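Side-chain contacts in succinate dehydrogenase (Membrane anchor subunit) (Mycolicibacterium smegmatis, PDB 7D6V), which serves as the membrane-embedded subunit of succinate dehydrogenase, holding a Rieske-type iron-sulfur cluster and probably passing electrons from succinate oxidation to quinone: residues 120-125 / 150-155; 116-121 / 142-147. All coordinates share one frame; numbering follows the deposited sequence.

Contact 1. Residues 120-125 / 150-155. With PEV ((1S)-2-{[(2-aminoethoxy)(hydroxy)phosphoryl]oxy}-1-[(palmitoyloxy)methyl]ethyl stearate), chain I; FES (Fe2/s2 (inorganic) cluster), chain J.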
# COMPACT_ATOMS: atom_id res chain seq x y z
N ALA C 120 -2.63 -17.61 23.57
CA ALA C 120 -3.59 -17.35 24.63
C ALA C 120 -2.89 -17.17 25.97
O ALA C 120 -3.11 -16.17 26.66
CB ALA C 120 -4.61 -18.49 24.70
N TYR C 121 -2.03 -18.11 26.36
CA TYR C 121 -1.45 -17.97 27.69
C TYR C 121 -0.24 -17.05 27.73
O TYR C 121 0.00 -16.46 28.78
CB TYR C 121 -1.12 -19.32 28.34
CG TYR C 121 -0.15 -20.25 27.65
CD1 TYR C 121 -0.58 -21.45 27.11
CD2 TYR C 121 1.20 -19.94 27.57
CE1 TYR C 121 0.30 -22.32 26.50
CE2 TYR C 121 2.09 -20.80 26.96
CZ TYR C 121 1.64 -21.98 26.43
OH TYR C 121 2.52 -22.84 25.82
N TYR C 122 0.48 -16.84 26.62
CA TYR C 122 1.50 -15.79 26.61
C TYR C 122 0.86 -14.43 26.84
O TYR C 122 1.46 -13.56 27.48
CB TYR C 122 2.26 -15.79 25.29
CG TYR C 122 3.26 -16.92 25.12
CD1 TYR C 122 3.86 -17.51 26.22
CD2 TYR C 122 3.60 -17.38 23.86
CE1 TYR C 122 4.76 -18.54 26.06
CE2 TYR C 122 4.50 -18.40 23.69
CZ TYR C 122 5.08 -18.97 24.80
OH TYR C 122 5.98 -19.99 24.63
N ARG C 123 -0.34 -14.22 26.31
CA ARG C 123 -1.06 -12.98 26.61
C ARG C 123 -1.59 -12.97 28.04
O ARG C 123 -1.42 -11.98 28.76
CB ARG C 123 -2.20 -12.79 25.61
CG ARG C 123 -1.77 -12.34 24.24
CD ARG C 123 -2.82 -11.45 23.62
NE ARG C 123 -2.65 -11.30 22.18
CZ ARG C 123 -3.35 -10.46 21.44
NH1 ARG C 123 -4.27 -9.69 22.00
NH2 ARG C 123 -3.13 -10.38 20.13
N SER C 124 -2.22 -14.07 28.47
CA SER C 124 -3.02 -14.05 29.69
C SER C 124 -2.21 -14.27 30.96
O SER C 124 -2.38 -13.54 31.93
CB SER C 124 -4.13 -15.10 29.59
OG SER C 124 -4.94 -14.88 28.45
N VAL C 125 -1.36 -15.29 30.98
CA VAL C 125 -0.62 -15.64 32.18
C VAL C 125 0.74 -14.95 32.22
O VAL C 125 1.11 -14.35 33.23
CB VAL C 125 -0.46 -17.18 32.26
CG1 VAL C 125 0.24 -17.59 33.54
CG2 VAL C 125 -1.81 -17.85 32.12
N ILE C 150 12.29 -22.92 24.04
CA ILE C 150 12.74 -23.44 22.76
C ILE C 150 12.12 -24.80 22.48
O ILE C 150 12.08 -25.24 21.32
CB ILE C 150 14.28 -23.50 22.71
CG1 ILE C 150 14.79 -23.71 21.28
CG2 ILE C 150 14.80 -24.61 23.58
CD1 ILE C 150 14.57 -22.55 20.36
N LEU C 151 11.61 -25.48 23.51
CA LEU C 151 11.03 -26.80 23.36
C LEU C 151 9.65 -26.78 22.73
O LEU C 151 9.09 -27.85 22.47
CB LEU C 151 10.96 -27.50 24.71
CG LEU C 151 12.30 -27.86 25.36
CD1 LEU C 151 12.08 -28.41 26.76
CD2 LEU C 151 13.06 -28.86 24.52
N GLN C 152 9.07 -25.61 22.48
CA GLN C 152 7.78 -25.53 21.81
C GLN C 152 7.86 -25.93 20.34
O GLN C 152 6.81 -26.04 19.70
CB GLN C 152 7.21 -24.12 21.92
CG GLN C 152 7.21 -23.56 23.33
CD GLN C 152 5.90 -23.76 24.03
OE1 GLN C 152 5.20 -24.74 23.79
NE2 GLN C 152 5.55 -22.84 24.92
N ASN C 153 9.06 -26.14 19.81
CA ASN C 153 9.26 -26.47 18.41
C ASN C 153 9.07 -27.95 18.10
O ASN C 153 9.18 -28.33 16.93
CB ASN C 153 10.66 -26.03 17.97
CG ASN C 153 10.82 -24.53 17.97
OD1 ASN C 153 10.26 -23.83 17.13
ND2 ASN C 153 11.60 -24.02 18.92
N ILE C 154 8.78 -28.78 19.09
CA ILE C 154 8.53 -30.19 18.87
C ILE C 154 7.03 -30.48 18.81
O ILE C 154 6.61 -31.61 19.04
CB ILE C 154 9.22 -31.06 19.93
CG1 ILE C 154 8.69 -30.73 21.32
CG2 ILE C 154 10.72 -30.88 19.88
CD1 ILE C 154 9.32 -31.53 22.43
N HIS C 155 6.22 -29.47 18.50
CA HIS C 155 4.77 -29.63 18.52
C HIS C 155 4.29 -30.67 17.51
O HIS C 155 3.26 -31.31 17.74
CB HIS C 155 4.11 -28.28 18.25
CG HIS C 155 2.62 -28.33 18.29
ND1 HIS C 155 1.92 -28.85 19.36
CD2 HIS C 155 1.69 -27.94 17.39
CE1 HIS C 155 0.62 -28.76 19.11
NE2 HIS C 155 0.46 -28.21 17.92
C48 PEV I . -6.73 -27.23 27.27
C47 PEV I . -5.67 -27.70 28.27
C46 PEV I . -4.38 -26.93 28.08
C45 PEV I . -4.47 -25.56 28.75
C44 PEV I . -3.12 -25.11 29.30
C43 PEV I . -3.10 -23.61 29.59
C42 PEV I . -2.32 -23.32 30.85
C41 PEV I . -0.94 -22.76 30.53
C40 PEV I . -0.37 -21.97 31.69
C39 PEV I . 1.10 -22.32 31.91
C38 PEV I . 1.96 -21.60 30.89
C37 PEV I . 2.37 -20.22 31.39
C36 PEV I . 3.87 -20.00 31.26
C35 PEV I . 4.20 -19.22 29.99
C34 PEV I . 5.49 -18.45 30.17
C33 PEV I . 6.59 -19.34 30.72
C32 PEV I . 7.62 -18.52 31.47
C31 PEV I . 8.77 -18.13 30.56
O31 PEV I . 8.58 -17.40 29.65
O2 PEV I . 10.05 -18.62 30.81
C2 PEV I . 10.94 -17.63 31.22
C1 PEV I . 11.78 -17.21 30.01
O3P PEV I . 11.14 -16.12 29.40
P PEV I . 11.94 -14.69 29.32
O1P PEV I . 11.80 -13.94 30.62
O2P PEV I . 11.36 -13.86 28.20
O4P PEV I . 13.53 -14.98 29.04
C4 PEV I . 14.42 -14.92 30.12
C5 PEV I . 15.47 -16.01 29.93
N6 PEV I . 16.09 -16.34 31.20
C3 PEV I . 11.84 -18.18 32.32
O3 PEV I . 11.01 -18.81 33.26
C11 PEV I . 11.14 -20.20 33.30
O11 PEV I . 12.17 -20.70 33.59
C12 PEV I . 9.94 -21.09 32.95
C13 PEV I . 9.73 -22.19 33.98
C14 PEV I . 8.31 -22.75 33.94
C15 PEV I . 7.86 -23.08 32.53
C16 PEV I . 7.48 -24.56 32.40
C17 PEV I . 6.25 -24.81 31.53
C18 PEV I . 5.66 -23.54 30.91
C19 PEV I . 5.54 -23.62 29.39
C20 PEV I . 6.20 -24.86 28.79
C21 PEV I . 5.66 -25.18 27.40
C22 PEV I . 5.89 -26.63 27.00
C23 PEV I . 7.16 -26.85 26.19
C24 PEV I . 7.84 -28.16 26.58
C25 PEV I . 7.19 -29.36 25.89
C26 PEV I . 6.66 -30.37 26.91
FE1 FES J . -2.84 -25.78 17.49
FE2 FES J . -1.46 -27.78 16.33
S1 FES J . -1.09 -25.62 16.17
S2 FES J . -3.26 -27.94 17.59
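The rings of Y121 and Y122 present their hydroxyls to the amide of Q152, and the three flat groups meet at quite different angles. Q152 NE2 sits at the rim of the Y121 ring, near its plane, with the amide turned only 20° from that ring; the Y122 ring stands almost perpendicular to the amide, at 88°. Over one face of Y121 runs an acyl chain of the bound phospholipid, with PEV C38 3.8 Å above the ring plane, while PEV C35 meets the edge of Y122. The amide nitrogen spends its hydrogens on both phenols: Q152 NE2 donates to Y122 OH at 2.9 Å, and more nearly straight, within the amide plane, to Y121 OH at 3.2 Å. The Q152 chain, bent at chi2 (-95°), swings its amide across to meet them, and PEV C21 packs 3.4 Å from Q152 NE2. Both hydroxyls have further partners, Y121 OH at the carbonyl of L112 and Y122 OH at E144, which probably restrain the two phenols and, through them, the buried amide. Three residues after Q152, at the start of helix 155-175, H155 NE2 binds iron FE2 of the cluster at 2.5 Å, the metal lying in the plane of the imidazole. The contact thus ties helix 115-124, whose far side touches helix 33-55, to the short linker between helices 147-150 and 155-175.

Contact 2. Residues 116-121 / 142-147. With PEV ((1S)-2-{[(2-aminoethoxy)(hydroxy)phosphoryl]oxy}-1-[(palmitoyloxy)methyl]ethyl stearate), chain I; UQ1 (ubiquinone-1), chain H.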
# COMPACT_ATOMS: atom_id res chain seq x y z
N TYR C 116 -2.08 -21.77 18.86
CA TYR C 116 -3.12 -20.89 19.39
C TYR C 116 -3.02 -20.77 20.91
O TYR C 116 -3.10 -19.67 21.46
CB TYR C 116 -4.51 -21.37 19.00
CG TYR C 116 -5.55 -20.67 19.84
CD1 TYR C 116 -5.76 -19.30 19.70
CD2 TYR C 116 -6.27 -21.35 20.81
CE1 TYR C 116 -6.68 -18.64 20.49
CE2 TYR C 116 -7.19 -20.69 21.60
CZ TYR C 116 -7.39 -19.34 21.43
OH TYR C 116 -8.31 -18.69 22.21
N TYR C 117 -2.86 -21.90 21.60
CA TYR C 117 -2.82 -21.86 23.05
C TYR C 117 -1.61 -21.09 23.55
O TYR C 117 -1.69 -20.42 24.59
CB TYR C 117 -2.82 -23.28 23.62
CG TYR C 117 -4.19 -23.90 23.69
CD1 TYR C 117 -5.07 -23.56 24.71
CD2 TYR C 117 -4.61 -24.82 22.75
CE1 TYR C 117 -6.33 -24.13 24.78
CE2 TYR C 117 -5.86 -25.39 22.81
CZ TYR C 117 -6.71 -25.04 23.82
OH TYR C 117 -7.96 -25.61 23.88
N ARG C 118 -0.49 -21.17 22.83
CA ARG C 118 0.67 -20.37 23.21
C ARG C 118 0.35 -18.89 23.17
O ARG C 118 0.69 -18.16 24.10
CB ARG C 118 1.85 -20.70 22.29
CG ARG C 118 2.70 -21.84 22.78
CD ARG C 118 3.15 -22.73 21.65
NE ARG C 118 4.27 -22.15 20.93
CZ ARG C 118 4.75 -22.63 19.79
NH1 ARG C 118 4.21 -23.70 19.24
NH2 ARG C 118 5.78 -22.03 19.20
N LYS C 119 -0.32 -18.43 22.11
CA LYS C 119 -0.80 -17.05 22.07
C LYS C 119 -1.65 -16.74 23.29
O LYS C 119 -1.43 -15.74 23.98
CB LYS C 119 -1.60 -16.82 20.79
CG LYS C 119 -2.16 -15.42 20.68
CD LYS C 119 -3.02 -15.24 19.46
CE LYS C 119 -4.48 -15.36 19.81
NZ LYS C 119 -4.96 -14.15 20.52
N ALA C 120 -2.63 -17.61 23.57
CA ALA C 120 -3.59 -17.35 24.63
C ALA C 120 -2.89 -17.17 25.97
O ALA C 120 -3.11 -16.17 26.66
CB ALA C 120 -4.61 -18.49 24.70
N TYR C 121 -2.03 -18.11 26.36
CA TYR C 121 -1.45 -17.97 27.69
C TYR C 121 -0.24 -17.05 27.73
O TYR C 121 0.00 -16.46 28.78
CB TYR C 121 -1.12 -19.32 28.34
CG TYR C 121 -0.15 -20.25 27.65
CD1 TYR C 121 -0.58 -21.45 27.11
CD2 TYR C 121 1.20 -19.94 27.57
CE1 TYR C 121 0.30 -22.32 26.50
CE2 TYR C 121 2.09 -20.80 26.96
CZ TYR C 121 1.64 -21.98 26.43
OH TYR C 121 2.52 -22.84 25.82
N THR C 142 13.28 -12.80 26.05
CA THR C 142 13.99 -13.62 25.08
C THR C 142 13.07 -14.34 24.12
O THR C 142 13.54 -14.84 23.09
CB THR C 142 14.88 -14.64 25.80
OG1 THR C 142 14.07 -15.64 26.43
CG2 THR C 142 15.74 -13.95 26.84
N GLY C 143 11.78 -14.41 24.40
CA GLY C 143 10.86 -15.08 23.50
C GLY C 143 10.96 -16.58 23.64
O GLY C 143 10.91 -17.12 24.74
N GLU C 144 11.10 -17.26 22.50
CA GLU C 144 11.23 -18.71 22.46
C GLU C 144 12.63 -19.12 22.04
O GLU C 144 12.83 -20.06 21.27
CB GLU C 144 10.19 -19.31 21.51
CG GLU C 144 8.81 -19.43 22.13
CD GLU C 144 7.74 -19.77 21.11
OE1 GLU C 144 6.57 -19.93 21.50
OE2 GLU C 144 8.08 -19.89 19.92
N THR C 145 13.64 -18.40 22.55
CA THR C 145 15.03 -18.63 22.18
C THR C 145 15.81 -19.44 23.20
O THR C 145 16.82 -20.05 22.83
CB THR C 145 15.74 -17.29 21.96
OG1 THR C 145 15.36 -16.37 22.99
CG2 THR C 145 15.36 -16.69 20.62
N ARG C 146 15.38 -19.48 24.45
CA ARG C 146 16.14 -20.10 25.53
C ARG C 146 15.56 -21.47 25.87
O ARG C 146 14.52 -21.88 25.35
CB ARG C 146 16.16 -19.19 26.76
CG ARG C 146 16.68 -17.80 26.48
CD ARG C 146 18.15 -17.69 26.80
NE ARG C 146 18.69 -16.41 26.37
CZ ARG C 146 19.27 -15.53 27.19
NH1 ARG C 146 19.73 -14.39 26.72
NH2 ARG C 146 19.36 -15.81 28.49
N PHE C 147 16.22 -22.17 26.79
CA PHE C 147 16.03 -23.61 26.94
C PHE C 147 14.59 -24.03 27.20
O PHE C 147 14.11 -24.96 26.54
CB PHE C 147 16.94 -24.16 28.04
CG PHE C 147 16.37 -25.37 28.73
CD1 PHE C 147 16.27 -26.59 28.07
CD2 PHE C 147 15.93 -25.29 30.04
CE1 PHE C 147 15.74 -27.69 28.70
CE2 PHE C 147 15.40 -26.39 30.67
CZ PHE C 147 15.31 -27.59 30.00
C48 PEV I . -6.73 -27.23 27.27
C47 PEV I . -5.67 -27.70 28.27
C46 PEV I . -4.38 -26.93 28.08
C45 PEV I . -4.47 -25.56 28.75
C44 PEV I . -3.12 -25.11 29.30
C43 PEV I . -3.10 -23.61 29.59
C42 PEV I . -2.32 -23.32 30.85
C41 PEV I . -0.94 -22.76 30.53
C40 PEV I . -0.37 -21.97 31.69
C39 PEV I . 1.10 -22.32 31.91
C38 PEV I . 1.96 -21.60 30.89
C37 PEV I . 2.37 -20.22 31.39
C36 PEV I . 3.87 -20.00 31.26
C35 PEV I . 4.20 -19.22 29.99
C34 PEV I . 5.49 -18.45 30.17
C33 PEV I . 6.59 -19.34 30.72
C32 PEV I . 7.62 -18.52 31.47
C31 PEV I . 8.77 -18.13 30.56
O31 PEV I . 8.58 -17.40 29.65
O2 PEV I . 10.05 -18.62 30.81
C2 PEV I . 10.94 -17.63 31.22
C1 PEV I . 11.78 -17.21 30.01
O3P PEV I . 11.14 -16.12 29.40
P PEV I . 11.94 -14.69 29.32
O1P PEV I . 11.80 -13.94 30.62
O2P PEV I . 11.36 -13.86 28.20
O4P PEV I . 13.53 -14.98 29.04
C4 PEV I . 14.42 -14.92 30.12
C5 PEV I . 15.47 -16.01 29.93
N6 PEV I . 16.09 -16.34 31.20
C3 PEV I . 11.84 -18.18 32.32
O3 PEV I . 11.01 -18.81 33.26
C11 PEV I . 11.14 -20.20 33.30
O11 PEV I . 12.17 -20.70 33.59
C12 PEV I . 9.94 -21.09 32.95
C13 PEV I . 9.73 -22.19 33.98
C14 PEV I . 8.31 -22.75 33.94
C15 PEV I . 7.86 -23.08 32.53
C16 PEV I . 7.48 -24.56 32.40
C17 PEV I . 6.25 -24.81 31.53
C18 PEV I . 5.66 -23.54 30.91
C19 PEV I . 5.54 -23.62 29.39
C20 PEV I . 6.20 -24.86 28.79
C21 PEV I . 5.66 -25.18 27.40
C22 PEV I . 5.89 -26.63 27.00
C23 PEV I . 7.16 -26.85 26.19
C24 PEV I . 7.84 -28.16 26.58
C25 PEV I . 7.19 -29.36 25.89
C26 PEV I . 6.66 -30.37 26.91
C1 UQ1 H . 18.38 -26.55 21.06
O1 UQ1 H . 18.34 -26.87 19.93
C2 UQ1 H . 19.14 -25.29 21.47
O2 UQ1 H . 19.78 -24.51 20.50
CM2 UQ1 H . 21.18 -24.61 20.51
C3 UQ1 H . 19.20 -24.87 22.93
O3 UQ1 H . 19.89 -23.72 23.31
CM3 UQ1 H . 19.13 -22.55 23.24
C4 UQ1 H . 18.50 -25.72 23.99
O4 UQ1 H . 18.54 -25.40 25.13
C5 UQ1 H . 17.74 -26.98 23.59
CM5 UQ1 H . 17.04 -27.83 24.64
C6 UQ1 H . 17.69 -27.40 22.12
C7 UQ1 H . 16.93 -28.65 21.71
C8 UQ1 H . 15.49 -28.24 21.40
C9 UQ1 H . 14.81 -28.82 20.43
C10 UQ1 H . 15.46 -29.92 19.60
C11 UQ1 H . 13.38 -28.39 20.15
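T142, near the end of the loop that leads to helix 147-150, holds the phospholipid head group while E144, two residues on, reaches R118 on the helix. The T142 backbone N donates to PEV O2P at 3.1 Å, nearly straight at 168°, and T142 OG1 is hydrogen-bonded to PEV O4P at 2.7 Å. G143 takes a positive phi of 77° as the chain turns toward E144. The E144 side chain is extended beyond CG and crosses that of R118 at about a right angle. There R118 grips side-on: R118 NE and R118 NH2 each lie 3.2 Å from E144 OE1, which they approach on its syn side and from the same face of the carboxylate. That oxygen sits in the guanidinium plane, although the two flat groups are tilted 41° to each other; a weak bond from R118 NH2 to E144 OE2 adds to the salt bridge. Bends at chi2 and chi3 turn the arginine head toward the loop, and its NH1 is held by the carbonyl of T113. Farther along, T145 O approaches the quinone methoxy carbon UQ1 CM3 at 3.4 Å. F147 CB lies 3.5 Å from UQ1 O4, and the methyl UQ1 CM5 meets the edge of its ring. A buried arginine-glutamate salt bridge here joins helix to loop, in a segment where T142 and G143 line the phospholipid site and T145 and F147 the ubiquinone site.

Contacts 1 and 2 lie side by side, their centres about 3 Å apart, and both start from helix 115-124, sharing A120 and Y121. Along the chain the helix comes first, then the loop 142-147, then 150-155 just after the short helix 147-150, so successive parts of one connection return to the same helix. They meet directly where Y122 OH and E144 OE1 lie 3.2 Å apart, a probable hydrogen bond that makes one buried polar network of the tyrosine pair and the salt bridge. Both touch the same phospholipid. Residues 142-155 thereby run from quinone and lipid contacts to a cluster ligand, consistent with electron transfer between cluster and ubiquinone.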